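Side-chain contacts in proline iminopeptidase-related protein (Thermus thermophilus, PDB 2YYS), which is of unknown function but probably acts as a peptidase of the S33 family, with the fold of an alpha/beta hydrolase: residues V8-A13 with V82-L87; F29-G34 with A106-E111; D59-G64 with P73-V78. All blocks are in the same frame, centred on the assembly; numbering follows the deposited sequence.

Interaction 1: V8-A13 with V82-L87; sequences VPVGEA and VEDTLL
Val10 is the single residue through which the turn at 8-13 docks onto helix 78-91, fitting between Asp84 and Leu87, two side chains one helical turn apart. The tight part of the contact gathers round one methyl group. Val10 CG1 comes to 3.2 Å from Asp84 OD1, the two side chains crossing at about a right angle, while the same methyl rests 4.0 Å from Leu87 CB. The chi1 of Val10 is 144°, away from a staggered value, and this rotation carries CG1 into the notch. Asp84 reaches the methyl with its end: with CG opposite the carbonyl carbon (chi1 -81°), the carboxylate leans toward the turn although its CB does not. Both carboxylate oxygens are hydrogen-bonded elsewhere, and OD2 forms a salt bridge with Arg61 NE, so the acid reaches Val10 as an already paired group.

Toward solvent the fit slackens. Leu87, though exposed, still covers Val10 with CB and with CD1, the latter 3.4 Å from Val10 O. Glu12, also at the surface, sends its carboxylate to Arg61 instead of to the helix. Its OE1 stands 5.8 Å from Asp84 OD1, a pair of like charges whose repulsion the shared arginine probably offsets.

The turn keeps its own shape. Val10 N donates to Ala13 O at 2.9 Å, and the backbone angles of Gly11 would press a beta carbon against the preceding carbonyl oxygen. Val8 packs on Leu88 and Ala91 of the same helix, and Val10 on Leu15 of strand 14-20. Such layering, in which the hairpin of strands 3-9 and 14-20 at one edge of the central sheet is packed against a flanking helix, belongs to the three-layered alpha/beta-hydrolase fold.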
loop_
_atom_site.group_PDB
_atom_site.type_symbol
_atom_site.label_atom_id
_atom_site.label_comp_id
_atom_site.label_asym_id
_atom_site.label_seq_id
_atom_site.Cartn_x
_atom_site.Cartn_y
_atom_site.Cartn_z
ATOM N N VAL A 8 -2.786 7.159 18.637
ATOM C CA VAL A 8 -3.159 8.538 18.364
ATOM C C VAL A 8 -4.644 8.590 18.006
ATOM O O VAL A 8 -5.043 8.022 16.989
ATOM C CB VAL A 8 -2.340 9.092 17.191
ATOM C CG1 VAL A 8 -2.779 10.493 16.856
ATOM C CG2 VAL A 8 -0.847 9.053 17.517
ATOM N N PRO A 9 -5.456 9.263 18.830
ATOM C CA PRO A 9 -6.861 9.507 18.489
ATOM C C PRO A 9 -7.007 10.375 17.246
ATOM O O PRO A 9 -6.336 11.395 17.113
ATOM C CB PRO A 9 -7.417 10.246 19.723
ATOM C CG PRO A 9 -6.455 9.935 20.833
ATOM C CD PRO A 9 -5.115 9.821 20.156
ATOM N N VAL A 10 -7.893 9.949 16.361
ATOM C CA VAL A 10 -8.145 10.612 15.093
ATOM C C VAL A 10 -9.644 10.990 14.947
ATOM O O VAL A 10 -10.050 11.518 13.922
ATOM C CB VAL A 10 -7.573 9.708 13.944
ATOM C CG1 VAL A 10 -8.394 9.724 12.689
ATOM C CG2 VAL A 10 -6.132 10.102 13.634
ATOM N N GLY A 11 -10.441 10.794 16.003
ATOM C CA GLY A 11 -11.867 11.096 15.983
ATOM C C GLY A 11 -12.716 9.839 16.011
ATOM O O GLY A 11 -13.210 9.425 17.060
ATOM N N GLU A 12 -12.884 9.217 14.853
ATOM C CA GLU A 12 -13.643 7.973 14.771
ATOM C C GLU A 12 -12.828 6.746 15.205
ATOM O O GLU A 12 -13.408 5.687 15.456
ATOM C CB GLU A 12 -14.157 7.749 13.348
ATOM C CG GLU A 12 -14.965 8.901 12.760
ATOM C CD GLU A 12 -15.896 8.454 11.635
ATOM O OE1 GLU A 12 -15.408 8.083 10.542
ATOM O OE2 GLU A 12 -17.127 8.466 11.849
ATOM N N ALA A 13 -11.502 6.881 15.289
ATOM C CA ALA A 13 -10.610 5.739 15.527
ATOM C C ALA A 13 -9.369 6.135 16.313
ATOM O O ALA A 13 -9.031 7.308 16.368
ATOM C CB ALA A 13 -10.186 5.138 14.192
ATOM N N VAL A 82 -8.484 8.123 3.803
ATOM C CA VAL A 82 -7.852 9.323 3.302
ATOM C C VAL A 82 -7.875 10.410 4.364
ATOM O O VAL A 82 -6.851 11.016 4.675
ATOM C CB VAL A 82 -8.565 9.788 2.022
ATOM C CG1 VAL A 82 -8.181 11.210 1.635
ATOM C CG2 VAL A 82 -8.249 8.821 0.885
ATOM N N GLU A 83 -9.043 10.619 4.948
ATOM C CA GLU A 83 -9.243 11.690 5.920
ATOM C C GLU A 83 -8.451 11.421 7.203
ATOM O O GLU A 83 -7.866 12.339 7.785
ATOM C CB GLU A 83 -10.746 11.859 6.181
ATOM C CG GLU A 83 -11.447 12.554 5.003
ATOM C CD GLU A 83 -12.907 12.155 4.797
ATOM O OE1 GLU A 83 -13.409 12.293 3.651
ATOM O OE2 GLU A 83 -13.556 11.697 5.765
ATOM N N ASP A 84 -8.393 10.147 7.604
ATOM C CA ASP A 84 -7.574 9.723 8.729
ATOM C C ASP A 84 -6.125 10.130 8.538
ATOM O O ASP A 84 -5.464 10.514 9.479
ATOM C CB ASP A 84 -7.596 8.200 8.865
ATOM C CG ASP A 84 -8.824 7.684 9.568
ATOM O OD1 ASP A 84 -9.653 8.492 10.055
ATOM O OD2 ASP A 84 -9.015 6.459 9.686
ATOM N N THR A 85 -5.628 10.022 7.314
ATOM C CA THR A 85 -4.230 10.320 7.061
ATOM C C THR A 85 -3.968 11.795 7.383
ATOM O O THR A 85 -2.993 12.126 8.048
ATOM C CB THR A 85 -3.858 9.982 5.612
ATOM O OG1 THR A 85 -4.167 8.607 5.343
ATOM C CG2 THR A 85 -2.358 10.088 5.400
ATOM N N LEU A 86 -4.853 12.668 6.920
ATOM C CA LEU A 86 -4.722 14.102 7.180
ATOM C C LEU A 86 -4.929 14.428 8.647
ATOM O O LEU A 86 -4.198 15.238 9.193
ATOM C CB LEU A 86 -5.705 14.914 6.341
ATOM C CG LEU A 86 -5.165 15.380 4.996
ATOM C CD1 LEU A 86 -4.025 16.377 5.175
ATOM C CD2 LEU A 86 -4.722 14.174 4.121
ATOM N N LEU A 87 -5.912 13.797 9.285
ATOM C CA LEU A 87 -6.149 14.025 10.713
ATOM C C LEU A 87 -4.940 13.575 11.536
ATOM O O LEU A 87 -4.549 14.230 12.499
ATOM C CB LEU A 87 -7.435 13.329 11.168
ATOM C CG LEU A 87 -8.723 13.943 10.597
ATOM C CD1 LEU A 87 -9.927 13.067 10.871
ATOM C CD2 LEU A 87 -8.986 15.358 11.164
#

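Interaction 2: F29-G34 with A106-E111; sequences FVLHGG and AVVALE
Leu31 spreads its two methyls over Val108 and Ala109, and the flat group it covers is the peptide unit joining them: CD1 sits above one face of that peptide, 3.6 Å from Ala109 N. No aromatic ring takes part. The ring of Phe29 meets Phe97 with planes at about 55°, and His32, whose CB points away from the helix, gives ND1 a weak hydrogen bond to Phe58 O.

Leu31 CD2 touches Val108 CG1 at 3.8 Å, and CD1 lies equally far, 3.8 Å, from Ala109 CB. Val108 offers that branch because CG1 stands opposite its backbone N (chi1 -179°), the position that turns it to the strand. The small side chain of Ala109 lets the leucine come down onto the helix backbone. All three residues are buried, and the side chains meet only through carbon, by van der Waals contact.

Leu31 also packs on Leu99 of the adjoining strand 97-102, on Phe58 of strand 54-58 and on Thr85 of helix 78-91. Val108 reaches Leu81 of that same helix and Ala109 reaches Ala101, so strand 27-31 lies within the sheet, beneath helices 78-91 and 105-115.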
loop_
_atom_site.group_PDB
_atom_site.type_symbol
_atom_site.label_atom_id
_atom_site.label_comp_id
_atom_site.label_asym_id
_atom_site.label_seq_id
_atom_site.Cartn_x
_atom_site.Cartn_y
_atom_site.Cartn_z
ATOM N N PHE A 29 4.466 9.736 5.169
ATOM C CA PHE A 29 3.459 8.877 5.755
ATOM C C PHE A 29 3.378 7.581 4.961
ATOM O O PHE A 29 3.407 7.595 3.726
ATOM C CB PHE A 29 2.113 9.600 5.787
ATOM C CG PHE A 29 2.014 10.602 6.898
ATOM C CD1 PHE A 29 1.191 10.384 7.975
ATOM C CD2 PHE A 29 2.803 11.735 6.889
ATOM C CE1 PHE A 29 1.122 11.300 9.013
ATOM C CE2 PHE A 29 2.739 12.650 7.927
ATOM C CZ PHE A 29 1.909 12.427 8.988
ATOM N N VAL A 30 3.280 6.460 5.672
ATOM C CA VAL A 30 3.296 5.144 5.044
ATOM C C VAL A 30 1.893 4.579 5.045
ATOM O O VAL A 30 1.237 4.524 6.084
ATOM C CB VAL A 30 4.269 4.200 5.752
ATOM C CG1 VAL A 30 4.298 2.806 5.097
ATOM C CG2 VAL A 30 5.648 4.799 5.721
ATOM N N LEU A 31 1.428 4.197 3.859
ATOM C CA LEU A 31 0.097 3.637 3.679
ATOM C C LEU A 31 0.200 2.156 3.283
ATOM O O LEU A 31 0.512 1.827 2.132
ATOM C CB LEU A 31 -0.667 4.455 2.632
ATOM C CG LEU A 31 -1.093 5.851 3.111
ATOM C CD1 LEU A 31 -1.510 6.742 1.943
ATOM C CD2 LEU A 31 -2.230 5.742 4.121
ATOM N N HIS A 32 -0.042 1.261 4.239
ATOM C CA HIS A 32 -0.012 -0.177 3.962
ATOM C C HIS A 32 -1.232 -0.611 3.132
ATOM O O HIS A 32 -2.189 0.152 2.933
ATOM C CB HIS A 32 0.044 -0.993 5.260
ATOM C CG HIS A 32 -1.230 -0.941 6.035
ATOM N ND1 HIS A 32 -1.372 -0.189 7.180
ATOM C CD2 HIS A 32 -2.434 -1.502 5.802
ATOM C CE1 HIS A 32 -2.609 -0.308 7.623
ATOM N NE2 HIS A 32 -3.276 -1.099 6.805
ATOM N N GLY A 33 -1.206 -1.866 2.712
ATOM C CA GLY A 33 -2.226 -2.425 1.852
ATOM C C GLY A 33 -3.197 -3.299 2.611
ATOM O O GLY A 33 -3.277 -3.237 3.823
ATOM N N GLY A 34 -3.938 -4.116 1.885
ATOM C CA GLY A 34 -4.981 -4.935 2.464
ATOM C C GLY A 34 -6.209 -4.825 1.579
ATOM O O GLY A 34 -6.179 -5.326 0.472
ATOM N N ALA A 106 -2.069 2.378 -2.383
ATOM C CA ALA A 106 -1.984 3.285 -3.527
ATOM C C ALA A 106 -3.255 4.089 -3.756
ATOM O O ALA A 106 -3.170 5.263 -4.050
ATOM C CB ALA A 106 -1.628 2.537 -4.791
ATOM N N VAL A 107 -4.422 3.452 -3.670
ATOM C CA VAL A 107 -5.685 4.173 -3.862
ATOM C C VAL A 107 -5.831 5.253 -2.808
ATOM O O VAL A 107 -6.279 6.367 -3.108
ATOM C CB VAL A 107 -6.926 3.244 -3.821
ATOM C CG1 VAL A 107 -8.231 4.050 -3.867
ATOM C CG2 VAL A 107 -6.903 2.301 -4.988
ATOM N N VAL A 108 -5.457 4.926 -1.574
ATOM C CA VAL A 108 -5.547 5.889 -0.499
ATOM C C VAL A 108 -4.580 7.040 -0.777
ATOM O O VAL A 108 -4.953 8.191 -0.645
ATOM C CB VAL A 108 -5.261 5.263 0.891
ATOM C CG1 VAL A 108 -5.381 6.309 1.983
ATOM C CG2 VAL A 108 -6.220 4.092 1.167
ATOM N N ALA A 109 -3.352 6.728 -1.174
ATOM C CA ALA A 109 -2.345 7.754 -1.465
ATOM C C ALA A 109 -2.763 8.692 -2.606
ATOM O O ALA A 109 -2.595 9.896 -2.514
ATOM C CB ALA A 109 -1.024 7.105 -1.806
ATOM N N LEU A 110 -3.303 8.124 -3.675
ATOM C CA LEU A 110 -3.762 8.911 -4.814
ATOM C C LEU A 110 -4.941 9.806 -4.445
ATOM O O LEU A 110 -5.002 10.944 -4.881
ATOM C CB LEU A 110 -4.123 8.001 -5.987
ATOM C CG LEU A 110 -2.878 7.322 -6.558
ATOM C CD1 LEU A 110 -3.237 6.058 -7.307
ATOM C CD2 LEU A 110 -2.114 8.282 -7.450
ATOM N N GLU A 111 -5.854 9.306 -3.619
ATOM C CA GLU A 111 -6.946 10.131 -3.118
ATOM C C GLU A 111 -6.464 11.222 -2.160
ATOM O O GLU A 111 -6.997 12.328 -2.180
ATOM C CB GLU A 111 -8.021 9.276 -2.455
ATOM C CG GLU A 111 -8.956 8.646 -3.462
ATOM C CD GLU A 111 -9.785 9.694 -4.180
ATOM O OE1 GLU A 111 -10.683 10.284 -3.529
ATOM O OE2 GLU A 111 -9.503 9.954 -5.374
#

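Interaction 3: D59-G64 with P73-V78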
loop_
_atom_site.group_PDB
_atom_site.type_symbol
_atom_site.label_atom_id
_atom_site.label_comp_id
_atom_site.label_asym_id
_atom_site.label_seq_id
_atom_site.Cartn_x
_atom_site.Cartn_y
_atom_site.Cartn_z
ATOM N N ASP A 59 -0.880 1.815 11.394
ATOM C CA ASP A 59 -1.875 0.856 11.010
ATOM C C ASP A 59 -3.194 1.608 10.895
ATOM O O ASP A 59 -3.559 2.386 11.774
ATOM C CB ASP A 59 -2.001 -0.261 12.042
ATOM C CG ASP A 59 -0.797 -1.162 12.091
ATOM O OD1 ASP A 59 0.194 -0.917 11.362
ATOM O OD2 ASP A 59 -0.758 -2.154 12.854
ATOM N N GLN A 60 -3.913 1.335 9.821
ATOM C CA GLN A 60 -5.136 2.026 9.489
ATOM C C GLN A 60 -6.242 1.648 10.471
ATOM O O GLN A 60 -6.099 0.727 11.295
ATOM C CB GLN A 60 -5.528 1.746 8.032
ATOM C CG GLN A 60 -4.630 2.492 7.024
ATOM C CD GLN A 60 -4.420 1.743 5.710
ATOM O OE1 GLN A 60 -5.322 1.053 5.240
ATOM N NE2 GLN A 60 -3.230 1.876 5.121
ATOM N N ARG A 61 -7.321 2.410 10.399
ATOM C CA ARG A 61 -8.389 2.333 11.372
ATOM C C ARG A 61 -8.880 0.896 11.484
ATOM O O ARG A 61 -9.090 0.220 10.476
ATOM C CB ARG A 61 -9.526 3.286 11.008
ATOM C CG ARG A 61 -10.182 3.016 9.655
ATOM C CD ARG A 61 -11.524 3.680 9.491
ATOM N NE ARG A 61 -11.465 5.089 9.858
ATOM C CZ ARG A 61 -12.518 5.860 10.134
ATOM N NH1 ARG A 61 -12.336 7.139 10.451
ATOM N NH2 ARG A 61 -13.751 5.373 10.074
ATOM N N GLY A 62 -8.978 0.418 12.720
ATOM C CA GLY A 62 -9.466 -0.916 13.008
ATOM C C GLY A 62 -8.560 -2.058 12.599
ATOM O O GLY A 62 -8.873 -3.215 12.861
ATOM N N SER A 63 -7.426 -1.742 11.989
ATOM C CA SER A 63 -6.589 -2.745 11.350
ATOM C C SER A 63 -5.318 -3.016 12.137
ATOM O O SER A 63 -4.745 -2.104 12.746
ATOM C CB SER A 63 -6.211 -2.301 9.930
ATOM O OG SER A 63 -7.333 -1.775 9.238
ATOM N N GLY A 64 -4.859 -4.264 12.086
ATOM C CA GLY A 64 -3.591 -4.639 12.682
ATOM C C GLY A 64 -3.576 -4.280 14.154
ATOM O O GLY A 64 -4.450 -4.710 14.896
ATOM N N PRO A 73 -19.958 -1.348 9.382
ATOM C CA PRO A 73 -19.266 -1.341 8.080
ATOM C C PRO A 73 -19.115 0.018 7.398
ATOM O O PRO A 73 -18.292 0.145 6.495
ATOM C CB PRO A 73 -20.154 -2.241 7.213
ATOM C CG PRO A 73 -21.484 -2.257 7.916
ATOM C CD PRO A 73 -21.144 -2.232 9.365
ATOM N N ARG A 74 -19.900 1.008 7.803
ATOM C CA ARG A 74 -19.828 2.351 7.230
ATOM C C ARG A 74 -18.574 3.111 7.645
ATOM O O ARG A 74 -18.263 4.146 7.080
ATOM C CB ARG A 74 -21.055 3.165 7.657
ATOM C CG ARG A 74 -22.385 2.575 7.187
ATOM C CD ARG A 74 -23.595 3.282 7.772
ATOM N NE ARG A 74 -23.564 3.232 9.235
ATOM C CZ ARG A 74 -24.326 3.964 10.046
ATOM N NH1 ARG A 74 -25.222 4.822 9.558
ATOM N NH2 ARG A 74 -24.191 3.831 11.361
ATOM N N LEU A 75 -17.870 2.605 8.650
ATOM C CA LEU A 75 -16.609 3.192 9.075
ATOM C C LEU A 75 -15.483 2.892 8.095
ATOM O O LEU A 75 -14.458 3.556 8.127
ATOM C CB LEU A 75 -16.227 2.678 10.465
ATOM C CG LEU A 75 -17.217 3.036 11.580
ATOM C CD1 LEU A 75 -16.913 2.218 12.837
ATOM C CD2 LEU A 75 -17.207 4.538 11.869
ATOM N N PHE A 76 -15.691 1.910 7.218
ATOM C CA PHE A 76 -14.635 1.383 6.370
ATOM C C PHE A 76 -14.824 1.783 4.917
ATOM O O PHE A 76 -15.433 1.057 4.131
ATOM C CB PHE A 76 -14.574 -0.126 6.549
ATOM C CG PHE A 76 -14.119 -0.523 7.910
ATOM C CD1 PHE A 76 -12.799 -0.298 8.293
ATOM C CD2 PHE A 76 -15.006 -1.064 8.829
ATOM C CE1 PHE A 76 -12.362 -0.627 9.552
ATOM C CE2 PHE A 76 -14.573 -1.415 10.107
ATOM C CZ PHE A 76 -13.252 -1.193 10.475
ATOM N N THR A 77 -14.310 2.969 4.586
ATOM C CA THR A 77 -14.360 3.507 3.231
ATOM C C THR A 77 -13.008 4.091 2.877
ATOM O O THR A 77 -12.200 4.396 3.751
ATOM C CB THR A 77 -15.416 4.624 3.101
ATOM O OG1 THR A 77 -15.080 5.711 3.971
ATOM C CG2 THR A 77 -16.836 4.163 3.552
ATOM N N VAL A 78 -12.774 4.248 1.583
ATOM C CA VAL A 78 -11.588 4.938 1.088
ATOM C C VAL A 78 -11.515 6.359 1.646
ATOM O O VAL A 78 -10.461 6.786 2.107
ATOM C CB VAL A 78 -11.566 4.953 -0.462
ATOM C CG1 VAL A 78 -10.472 5.871 -0.997
ATOM C CG2 VAL A 78 -11.335 3.569 -0.973
#
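Arg61 and Leu75 are joined by the one hydrogen bond across this contact, from Arg61 NH2 to Leu75 O, 2.8 Å long but bent, with 132° at the hydrogen. The donor lies in the carbonyl plane, on a lone pair, yet the oxygen is tilted 32° out of the guanidinium plane. Arg61 CD lies 3.2 Å from Leu75 O, and the bend at chi3 (49°) folds the guanidinium round so that NH2 meets the same oxygen.

Other contacts set carbon against a polar atom. Leu75 CB lies 3.7 Å from Arg61 NH2, and the Phe76 ring turns its edge to Arg61 O, with CE1 at 3.5 Å.

Within 59-64, Ser63 N to Gln60 O closes a type II turn, and Ser63 OG donates to Arg61 O at 2.9 Å from above the carbonyl plane.

Arg61 also forms salt bridges to Asp84 and Glu12. A methionine in its place would probably leave both acids without their countercharge and Leu75 O without this donor. The chemistry implies a buried arginine whose charge is probably balanced by two acids, while a backbone carbonyl accepts one N-H, within the Asp-Gln-Arg-Gly-Ser-Gly sequence familiar from prolyl iminopeptidases.

How the interactions relate
The three contacts illustrate how an alpha/beta-hydrolase core is tied together from its sheet outward. Interaction 2 lies deepest, about 5 Å from the centre of the chain, with interactions 3 and 1 at about 14 and 17 Å; their own centres are 10 to 14 Å apart. Helix 78-91 links them: it supplies one side of interaction 1, shields interaction 2 through Thr85, and begins where 73-78 ends. In sequence, interactions 1 and 2 interleave, and interaction 3 falls between the halves of both. Arg61 ties interactions 1 and 3 through its acid partners, and Gln60 NE2 probably hydrogen-bonds His32 O, joining interactions 2 and 3. This couples edge hairpin, 59-78 loop and sheet core around helix 78-91.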